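Local coordinates for Endoglucanase(Endo-1,4-beta-glucanase)protein (Pseudomonas stutzeri, PDB 6R2J), which binds cellobiose and, as a family 5 endoglucanase, probably hydrolyses the beta-1,4-glycosidic bonds of cellulose, at residues Y46-I52 against D303-M307; L72-I77 against K125-F130; W152-Q157 against F192-D196. One frame throughout, in Å; residues are numbered along the deposited sequence. Where two conformers were deposited one is given.

Contact 1: Y46-I52 against D303-M307; sequences YYADQGI and DRPQM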
loop_
_atom_site.group_PDB
_atom_site.type_symbol
_atom_site.label_atom_id
_atom_site.label_comp_id
_atom_site.label_asym_id
_atom_site.label_seq_id
_atom_site.Cartn_x
_atom_site.Cartn_y
_atom_site.Cartn_z
ATOM N N TYR A 46 -7.212 -12.450 -13.028
ATOM C CA TYR A 46 -8.267 -11.472 -13.254
ATOM C C TYR A 46 -7.691 -10.063 -13.385
ATOM O O TYR A 46 -7.991 -9.347 -14.341
ATOM C CB TYR A 46 -9.314 -11.514 -12.140
ATOM C CG TYR A 46 -10.342 -10.416 -12.328
ATOM C CD1 TYR A 46 -11.299 -10.506 -13.312
ATOM C CD2 TYR A 46 -10.319 -9.270 -11.541
ATOM C CE1 TYR A 46 -12.214 -9.471 -13.500
ATOM C CE2 TYR A 46 -11.211 -8.256 -11.704
ATOM C CZ TYR A 46 -12.159 -8.346 -12.685
ATOM O OH TYR A 46 -13.057 -7.313 -12.860
ATOM N N TYR A 47 -6.879 -9.628 -12.424
ATOM C CA TYR A 47 -6.438 -8.231 -12.456
ATOM C C TYR A 47 -5.469 -7.993 -13.597
ATOM O O TYR A 47 -5.537 -6.966 -14.267
ATOM C CB TYR A 47 -5.900 -7.798 -11.093
ATOM C CG TYR A 47 -7.025 -7.740 -10.087
ATOM C CD1 TYR A 47 -7.923 -6.654 -10.053
ATOM C CD2 TYR A 47 -7.237 -8.791 -9.222
ATOM C CE1 TYR A 47 -8.988 -6.617 -9.150
ATOM C CE2 TYR A 47 -8.275 -8.779 -8.314
ATOM C CZ TYR A 47 -9.149 -7.694 -8.257
ATOM O OH TYR A 47 -10.166 -7.711 -7.323
ATOM N N ALA A 48 -4.599 -8.957 -13.880
ATOM C CA ALA A 48 -3.796 -8.872 -15.100
ATOM C C ALA A 48 -4.684 -8.732 -16.330
ATOM O O ALA A 48 -4.396 -7.937 -17.238
ATOM C CB ALA A 48 -2.937 -10.128 -15.250
ATOM N N ASP A 49 -5.766 -9.509 -16.392
ATOM C CA ASP A 49 -6.639 -9.429 -17.562
ATOM C C ASP A 49 -7.232 -8.031 -17.720
ATOM O O ASP A 49 -7.548 -7.603 -18.835
ATOM C CB ASP A 49 -7.753 -10.477 -17.462
ATOM C CG ASP A 49 -7.290 -11.873 -17.848
ATOM O OD1 ASP A 49 -6.120 -12.051 -18.263
ATOM O OD2 ASP A 49 -8.108 -12.804 -17.725
ATOM N N GLN A 50 -7.400 -7.316 -16.618
ATOM C CA GLN A 50 -7.908 -5.955 -16.624
ATOM C C GLN A 50 -6.820 -4.919 -16.879
ATOM O O GLN A 50 -7.110 -3.720 -16.821
ATOM C CB GLN A 50 -8.591 -5.677 -15.283
ATOM C CG GLN A 50 -9.664 -6.692 -14.900
ATOM C CD GLN A 50 -10.918 -6.666 -15.825
ATOM O OE1 GLN A 50 -11.395 -5.593 -16.240
ATOM N NE2 GLN A 50 -11.459 -7.854 -16.123
ATOM N N GLY A 51 -5.591 -5.341 -17.187
ATOM C CA GLY A 51 -4.507 -4.415 -17.450
ATOM C C GLY A 51 -3.770 -3.911 -16.236
ATOM O O GLY A 51 -3.062 -2.895 -16.330
ATOM N N ILE A 52 -3.937 -4.565 -15.087
ATOM C CA ILE A 52 -3.363 -4.115 -13.820
ATOM C C ILE A 52 -2.130 -4.961 -13.572
ATOM O O ILE A 52 -2.214 -6.197 -13.528
ATOM C CB ILE A 52 -4.355 -4.265 -12.658
ATOM C CG1 ILE A 52 -5.552 -3.323 -12.772
ATOM C CG2 ILE A 52 -3.684 -3.964 -11.370
ATOM C CD1 ILE A 52 -6.656 -3.603 -11.774
ATOM N N ASP A 303 -17.800 -7.644 -13.507
ATOM C CA ASP A 303 -16.915 -6.582 -13.068
ATOM C C ASP A 303 -17.677 -5.630 -12.175
ATOM O O ASP A 303 -18.874 -5.396 -12.366
ATOM C CB ASP A 303 -16.400 -5.761 -14.243
ATOM C CG ASP A 303 -15.496 -6.547 -15.142
ATOM O OD1 ASP A 303 -14.859 -7.549 -14.684
ATOM O OD2 ASP A 303 -15.427 -6.153 -16.325
ATOM N N ARG A 304 -16.955 -5.074 -11.204
ATOM C CA ARG A 304 -17.464 -4.097 -10.265
ATOM C C ARG A 304 -17.441 -2.705 -10.875
ATOM O O ARG A 304 -16.676 -2.425 -11.807
ATOM C CB ARG A 304 -16.605 -4.116 -9.006
ATOM C CG ARG A 304 -16.770 -5.392 -8.201
ATOM C CD ARG A 304 -18.069 -5.351 -7.412
ATOM N NE ARG A 304 -17.913 -4.533 -6.206
ATOM C CZ ARG A 304 -18.898 -3.900 -5.578
ATOM N NH1 ARG A 304 -20.139 -3.991 -6.055
ATOM N NH2 ARG A 304 -18.629 -3.201 -4.472
ATOM N N PRO A 305 -18.293 -1.809 -10.373
ATOM C CA PRO A 305 -18.316 -0.450 -10.941
ATOM C C PRO A 305 -16.988 0.269 -10.795
ATOM O O PRO A 305 -16.652 1.135 -11.607
ATOM C CB PRO A 305 -19.425 0.270 -10.152
ATOM C CG PRO A 305 -20.124 -0.769 -9.323
ATOM C CD PRO A 305 -19.218 -1.977 -9.232
ATOM N N GLN A 306 -16.234 -0.040 -9.742
ATOM C CA GLN A 306 -14.956 0.616 -9.520
ATOM C C GLN A 306 -13.904 0.132 -10.500
ATOM O O GLN A 306 -13.004 0.904 -10.869
ATOM C CB GLN A 306 -14.477 0.386 -8.085
ATOM C CG GLN A 306 -15.466 0.832 -7.001
ATOM C CD GLN A 306 -16.373 -0.297 -6.534
ATOM O OE1 GLN A 306 -16.661 -1.216 -7.286
ATOM N NE2 GLN A 306 -16.830 -0.225 -5.281
ATOM N N MET A 307 -13.966 -1.136 -10.916
ATOM C CA MET A 307 -13.078 -1.585 -11.984
ATOM C C MET A 307 -13.396 -0.854 -13.285
ATOM O O MET A 307 -12.498 -0.346 -13.962
ATOM C CB MET A 307 -13.191 -3.108 -12.132
ATOM C CG MET A 307 -12.244 -3.769 -13.127
ATOM S SD MET A 307 -10.524 -3.360 -12.955
ATOM C CE MET A 307 -10.054 -4.419 -11.583
HETATM O O HOH W 1 -14.214 -6.193 -10.677
#

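Contact 2: L72-I77 against K125-F130; sequences LNFDQI and KLAERF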
loop_
_atom_site.group_PDB
_atom_site.type_symbol
_atom_site.label_atom_id
_atom_site.label_comp_id
_atom_site.label_asym_id
_atom_site.label_seq_id
_atom_site.Cartn_x
_atom_site.Cartn_y
_atom_site.Cartn_z
ATOM N N LEU A 72 11.305 -16.539 12.016
ATOM C CA LEU A 72 10.183 -16.328 11.118
ATOM C C LEU A 72 9.391 -17.620 10.949
ATOM O O LEU A 72 9.930 -18.736 11.014
ATOM C CB LEU A 72 10.672 -15.841 9.750
ATOM C CG LEU A 72 11.448 -14.527 9.718
ATOM C CD1 LEU A 72 11.831 -14.119 8.335
ATOM C CD2 LEU A 72 10.640 -13.408 10.360
ATOM N N ASN A 73 8.089 -17.456 10.733
ATOM C CA ASN A 73 7.207 -18.579 10.447
ATOM C C ASN A 73 7.397 -19.034 9.001
ATOM O O ASN A 73 7.037 -18.308 8.071
ATOM C CB ASN A 73 5.767 -18.142 10.664
ATOM C CG ASN A 73 4.819 -19.293 10.614
ATOM O OD1 ASN A 73 4.274 -19.599 9.578
ATOM N ND2 ASN A 73 4.603 -19.927 11.736
ATOM N N PHE A 74 7.898 -20.266 8.828
ATOM C CA PHE A 74 8.182 -20.850 7.514
ATOM C C PHE A 74 6.953 -20.857 6.613
ATOM O O PHE A 74 7.028 -20.476 5.444
ATOM C CB PHE A 74 8.688 -22.273 7.766
ATOM C CG PHE A 74 9.119 -23.015 6.540
ATOM C CD1 PHE A 74 10.390 -22.827 5.999
ATOM C CD2 PHE A 74 8.254 -23.916 5.920
ATOM C CE1 PHE A 74 10.787 -23.517 4.868
ATOM C CE2 PHE A 74 8.637 -24.594 4.779
ATOM C CZ PHE A 74 9.915 -24.416 4.268
ATOM N N ASP A 75 5.807 -21.284 7.129
ATOM C CA ASP A 75 4.626 -21.365 6.271
ATOM C C ASP A 75 4.154 -19.981 5.819
ATOM O O ASP A 75 3.609 -19.844 4.731
ATOM C CB ASP A 75 3.476 -22.075 6.990
ATOM C CG ASP A 75 3.666 -23.580 7.109
ATOM O OD1 ASP A 75 4.320 -24.183 6.231
ATOM O OD2 ASP A 75 3.143 -24.171 8.089
ATOM N N GLN A 76 4.264 -18.960 6.679
ATOM C CA GLN A 76 3.829 -17.624 6.290
ATOM C C GLN A 76 4.749 -17.074 5.215
ATOM O O GLN A 76 4.284 -16.512 4.212
ATOM C CB GLN A 76 3.760 -16.725 7.531
ATOM C CG GLN A 76 3.071 -15.367 7.302
ATOM C CD GLN A 76 1.531 -15.396 7.322
ATOM O OE1 GLN A 76 0.893 -14.439 6.877
ATOM N NE2 GLN A 76 0.936 -16.495 7.828
ATOM N N ILE A 77 6.051 -17.297 5.369
ATOM C CA ILE A 77 6.993 -16.908 4.321
ATOM C C ILE A 77 6.654 -17.617 3.007
ATOM O O ILE A 77 6.632 -17.000 1.933
ATOM C CB ILE A 77 8.450 -17.175 4.756
ATOM C CG1 ILE A 77 8.825 -16.444 6.049
ATOM C CG2 ILE A 77 9.442 -16.781 3.646
ATOM C CD1 ILE A 77 8.850 -14.943 5.925
ATOM N N LYS A 125 15.573 -9.739 8.034
ATOM C CA LYS A 125 15.290 -11.147 7.787
ATOM C C LYS A 125 14.321 -11.320 6.632
ATOM O O LYS A 125 14.516 -12.207 5.800
ATOM C CB LYS A 125 14.744 -11.826 9.043
ATOM C CG LYS A 125 15.794 -12.362 9.992
ATOM C CD LYS A 125 15.111 -13.189 11.045
ATOM C CE LYS A 125 16.087 -13.814 12.014
ATOM N NZ LYS A 125 16.313 -12.903 13.165
ATOM N N LEU A 126 13.255 -10.507 6.571
ATOM C CA LEU A 126 12.331 -10.595 5.436
ATOM C C LEU A 126 13.025 -10.269 4.110
ATOM O O LEU A 126 12.790 -10.940 3.091
ATOM C CB LEU A 126 11.137 -9.664 5.646
ATOM C CG LEU A 126 10.141 -10.032 6.747
ATOM C CD1 LEU A 126 9.149 -8.923 6.963
ATOM C CD2 LEU A 126 9.462 -11.331 6.371
ATOM N N ALA A 127 13.877 -9.237 4.090
ATOM C CA ALA A 127 14.559 -8.884 2.847
ATOM C C ALA A 127 15.498 -9.999 2.389
ATOM O O ALA A 127 15.685 -10.191 1.186
ATOM C CB ALA A 127 15.301 -7.559 3.022
ATOM N N GLU A 128 16.104 -10.732 3.333
ATOM C CA GLU A 128 16.897 -11.912 2.993
ATOM C C GLU A 128 16.040 -12.987 2.335
ATOM O O GLU A 128 16.507 -13.691 1.438
ATOM C CB GLU A 128 17.541 -12.486 4.263
ATOM C CG GLU A 128 18.714 -11.678 4.881
ATOM C CD GLU A 128 19.080 -12.156 6.302
ATOM O OE1 GLU A 128 18.785 -13.321 6.634
ATOM O OE2 GLU A 128 19.656 -11.379 7.100
ATOM N N ARG A 129 14.786 -13.124 2.751
ATOM C CA ARG A 129 13.943 -14.160 2.156
ATOM C C ARG A 129 13.495 -13.808 0.729
ATOM O O ARG A 129 13.337 -14.708 -0.112
ATOM C CB ARG A 129 12.708 -14.392 3.027
ATOM C CG ARG A 129 12.931 -14.789 4.484
ATOM C CD ARG A 129 13.564 -16.179 4.619
ATOM N NE ARG A 129 13.824 -16.447 6.032
ATOM C CZ ARG A 129 13.204 -17.383 6.747
ATOM N NH1 ARG A 129 12.303 -18.173 6.157
ATOM N NH2 ARG A 129 13.474 -17.549 8.035
ATOM N N PHE A 130 13.231 -12.517 0.440
ATOM C CA PHE A 130 12.603 -12.124 -0.828
ATOM C C PHE A 130 13.496 -11.340 -1.784
ATOM O O PHE A 130 13.095 -11.105 -2.928
ATOM C CB PHE A 130 11.307 -11.338 -0.565
ATOM C CG PHE A 130 10.353 -12.041 0.352
ATOM C CD1 PHE A 130 9.828 -13.249 0.017
ATOM C CD2 PHE A 130 9.983 -11.480 1.553
ATOM C CE1 PHE A 130 8.918 -13.893 0.886
ATOM C CE2 PHE A 130 9.102 -12.110 2.417
ATOM C CZ PHE A 130 8.563 -13.319 2.081
#

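Contact 3: W152-Q157 against F192-D196; sequences WPGAAQ and FLIND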
loop_
_atom_site.group_PDB
_atom_site.type_symbol
_atom_site.label_atom_id
_atom_site.label_comp_id
_atom_site.label_asym_id
_atom_site.label_seq_id
_atom_site.Cartn_x
_atom_site.Cartn_y
_atom_site.Cartn_z
ATOM N N TRP A 152 7.740 6.945 15.288
ATOM C CA TRP A 152 7.719 6.416 13.925
ATOM C C TRP A 152 8.974 6.786 13.102
ATOM O O TRP A 152 9.528 5.902 12.421
ATOM C CB TRP A 152 6.380 6.733 13.234
ATOM C CG TRP A 152 6.452 6.403 11.752
ATOM C CD1 TRP A 152 6.237 7.253 10.712
ATOM C CD2 TRP A 152 6.840 5.143 11.152
ATOM N NE1 TRP A 152 6.430 6.601 9.508
ATOM C CE2 TRP A 152 6.795 5.306 9.757
ATOM C CE3 TRP A 152 7.167 3.890 11.653
ATOM C CZ2 TRP A 152 7.109 4.279 8.875
ATOM C CZ3 TRP A 152 7.479 2.880 10.770
ATOM C CH2 TRP A 152 7.451 3.083 9.403
ATOM N N PRO A 153 9.460 8.044 13.089
ATOM C CA PRO A 153 10.586 8.367 12.186
ATOM C C PRO A 153 11.858 7.562 12.458
ATOM O O PRO A 153 12.522 7.105 11.519
ATOM C CB PRO A 153 10.769 9.875 12.401
ATOM C CG PRO A 153 9.350 10.370 12.758
ATOM C CD PRO A 153 8.811 9.255 13.635
ATOM N N GLY A 154 12.212 7.364 13.729
ATOM C CA GLY A 154 13.344 6.519 14.056
ATOM C C GLY A 154 13.156 5.065 13.666
ATOM O O GLY A 154 14.126 4.380 13.319
ATOM N N ALA A 155 11.928 4.557 13.786
ATOM C CA ALA A 155 11.658 3.167 13.420
ATOM C C ALA A 155 11.809 2.976 11.922
ATOM O O ALA A 155 12.383 1.975 11.477
ATOM C CB ALA A 155 10.241 2.775 13.845
ATOM N N ALA A 156 11.315 3.951 11.140
ATOM C CA ALA A 156 11.421 3.879 9.680
ATOM C C ALA A 156 12.877 3.867 9.225
ATOM O O ALA A 156 13.241 3.107 8.314
ATOM C CB ALA A 156 10.694 5.057 9.029
ATOM N N GLN A 157 13.726 4.712 9.830
ATOM C CA GLN A 157 15.143 4.688 9.481
ATOM C C GLN A 157 15.843 3.399 9.932
ATOM O O GLN A 157 16.764 2.919 9.248
ATOM C CB GLN A 157 15.824 5.925 10.045
ATOM C CG GLN A 157 17.212 6.159 9.520
ATOM C CD GLN A 157 17.197 6.628 8.084
ATOM O OE1 GLN A 157 16.680 7.688 7.774
ATOM N NE2 GLN A 157 17.756 5.832 7.200
ATOM N N PHE A 192 9.771 15.465 7.451
ATOM C CA PHE A 192 9.952 14.026 7.485
ATOM C C PHE A 192 10.904 13.649 6.347
ATOM O O PHE A 192 10.722 14.075 5.196
ATOM C CB PHE A 192 8.562 13.354 7.399
ATOM C CG PHE A 192 8.588 11.848 7.507
ATOM C CD1 PHE A 192 9.358 11.211 8.476
ATOM C CD2 PHE A 192 7.855 11.073 6.616
ATOM C CE1 PHE A 192 9.409 9.824 8.549
ATOM C CE2 PHE A 192 7.916 9.686 6.652
ATOM C CZ PHE A 192 8.686 9.048 7.633
ATOM N N LEU A 193 11.948 12.882 6.684
ATOM C CA LEU A 193 12.958 12.520 5.690
ATOM C C LEU A 193 13.740 11.313 6.161
ATOM O O LEU A 193 14.471 11.394 7.148
ATOM C CB LEU A 193 13.928 13.680 5.455
ATOM C CG LEU A 193 14.790 13.581 4.187
ATOM C CD1 LEU A 193 15.563 14.904 3.946
ATOM C CD2 LEU A 193 15.787 12.439 4.252
ATOM N N ILE A 194 13.643 10.244 5.420
ATOM C CA ILE A 194 14.400 9.024 5.658
ATOM C C ILE A 194 15.577 8.969 4.693
ATOM O O ILE A 194 15.462 9.328 3.514
ATOM C CB ILE A 194 13.483 7.789 5.504
ATOM C CG1 ILE A 194 12.227 7.962 6.365
ATOM C CG2 ILE A 194 14.215 6.504 5.858
ATOM C CD1 ILE A 194 12.528 7.972 7.864
ATOM N N ASN A 195 16.706 8.490 5.180
ATOM C CA ASN A 195 17.917 8.449 4.382
ATOM C C ASN A 195 18.020 7.117 3.649
ATOM O O ASN A 195 17.952 6.047 4.276
ATOM C CB ASN A 195 19.117 8.624 5.299
ATOM C CG ASN A 195 19.132 9.964 5.984
ATOM O OD1 ASN A 195 18.999 10.998 5.345
ATOM N ND2 ASN A 195 19.279 9.951 7.313
ATOM N N ASP A 196 18.162 7.197 2.328
ATOM C CA ASP A 196 18.351 6.028 1.475
ATOM C C ASP A 196 19.405 6.369 0.434
ATOM O O ASP A 196 19.106 7.032 -0.573
ATOM C CB ASP A 196 17.078 5.535 0.799
ATOM C CG ASP A 196 17.319 4.273 -0.039
ATOM O OD1 ASP A 196 18.349 3.597 0.130
ATOM O OD2 ASP A 196 16.467 3.933 -0.868
#

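Contact 1: Y46-I52 against D303-M307
The methyl group of Met307 ends among the side chains of Tyr46, Tyr47, Gln50 and Ile52. Its CE lies 3.4 Å from CD1 of Tyr47, near the plane of that ring and at its edge, and meets Ile52 tip to tip, with 3.5 Å between Met307 CE and Ile52 CD1. Methionine suits the place because its thioether chain is slender and bends easily: CG lies anti to the backbone N (chi1 -175°), a bend at chi2 carries SD past Gln50, whose CB is 3.8 Å from SD, and a second at chi3 brings CE against both Tyr47 and Ile52. Ile296 and Val16 add to this apolar core. The tyrosines pack together, CD2 of Tyr46 standing over the centre of the Tyr47 ring, while CG of Gln50 lies over a face of Tyr46.

Toward the surface, the Tyr46 hydroxyl donates to OD1 of Asp303 over 2.6 Å, reaching the oxygen from above the carboxylate plane, 50° out of it. The same hydroxyl accepts from a water, 2.7 Å from OH, that receives the backbone N-H of Arg304, the N-cap residue of helix 305-311. Asp303 OD2 makes a salt bridge to Arg311, and Tyr47 OH is hydrogen-bonded to Glu297.

Helix 41-49 closes with a Schellman motif, Ile52 N bonding to Tyr47 O and Gly51 N to Ala48 O; at the positive phi of Gly51 a side chain would press on the carbonyl O of Gln50. The whole joins the first outer helix of a TIM barrel to its C-terminal helix.

Contact 2: L72-I77 against K125-F130
Two neighbouring outer helices of the (beta/alpha)8 barrel meet here, the N-terminal turn of helix 74-89 lying against the last turns of helix 116-130. The pair belongs to consecutive beta-alpha units, joined through strand 93-98. Asn73 starts the first helix as its N-cap: its OD1 accepts the backbone N-H of Gln76 over 3.0 Å, in the carbonyl plane and on a lone pair, the short side chain folding back to this first-turn N-H.

The buried centre is apolar: Ile77 crosses Leu126 at a slant, its CD1 3.7 Å from CD2 of the leucine, while its other branch, CG2, stands 3.9 Å from CZ of Phe130. Beta-branching lets a single isoleucine serve both neighbours, CG1 lying beside the backbone N and CG2 anti to it. The phenyl ring also packs on Leu80 and Leu84 farther along helix 74-89, and on Tyr139 of strand 136-140.

Nearer the surface, Leu72 sits just before the cap. Its CD1 lies 3.8 Å from CB of Lys125, whose aliphatic stem lines the leucine while the ammonium end leads away. A long side chain with an apolar shaft and a charged head suits such a margin, and Arg129 uses the same device. Bent at chi2 (-67°), the arginine comes back across Ile77 at about a right angle and lays its guanidinium against Leu72, with CD1 of the leucine 3.5 Å above one face and NH2 of Arg129 3.7 Å from Leu72 CB.

Contact 3: W152-Q157 against F192-D196
The side chains of Gln157 and Ile194 run antiparallel, side by side, and that passage brings the glutamine amide alongside the backbone of Asn195. CG of Gln157 is anti to the backbone N (chi1 -168°) and the chain bends at chi2, turning the amide lengthwise to the loop. OE1 then accepts the N-H of Asn195 over 2.7 Å, almost straight at 175°, while NE2 donates to Asn195 O over 2.9 Å. Both bonds lie in the carbonyl planes of their acceptors, on lone pairs, and Asn195 O lies nearly in the plane of the glutamine amide. Glutamine suits the site because one flat group offers a donor and an acceptor to the N-H and C=O of the same residue; the two bonds together fix the rotation of the amide, and NE2 also bonds to Asp161.

The isoleucine brings its branches to different neighbours on the helix. Ile194 CG2 rests 3.3 Å from Gln157 OE1. Ile194 CD1 reaches CB of Ala156 at 3.6 Å, where a small side chain lets the loop come close. Ala156 CB in turn lies over a face of the Trp152 ring.

Phe192 stands beside the first turn. Its CZ is 3.8 Å from Trp152 NE1, with the phenyl and pyrrole planes inclined at 42°, and Pro153 CB approaches the phenyl edge. The indole N-H is spent on Glu175 O, so the phenyl contact is one of packing.

Extended loop 192-196 is thus laid against the first turns of helix 152-166 just ahead of strand 201-206, joining successive beta-alpha units of the TIM barrel.

Overall arrangement
From the N terminus the chain forms strand 14-18 and helix 41-49, whose end opens contact 1; that loop closes only at 303-307, after all the remaining barrel strands, and brings the C-terminal helix back to the start of the barrel. Contacts 2 and 3 both fall within this long loop and follow one another without crossing. Contact 2 spans strand 93-98 and joins helices 74-89 and 116-130; contact 3 spans strand 171-175 and holds the approach to strand 201-206 on helix 152-166. None touches another: contacts 1 and 3 lie on opposite sides of the chain's centre, their centres about 35 Å apart.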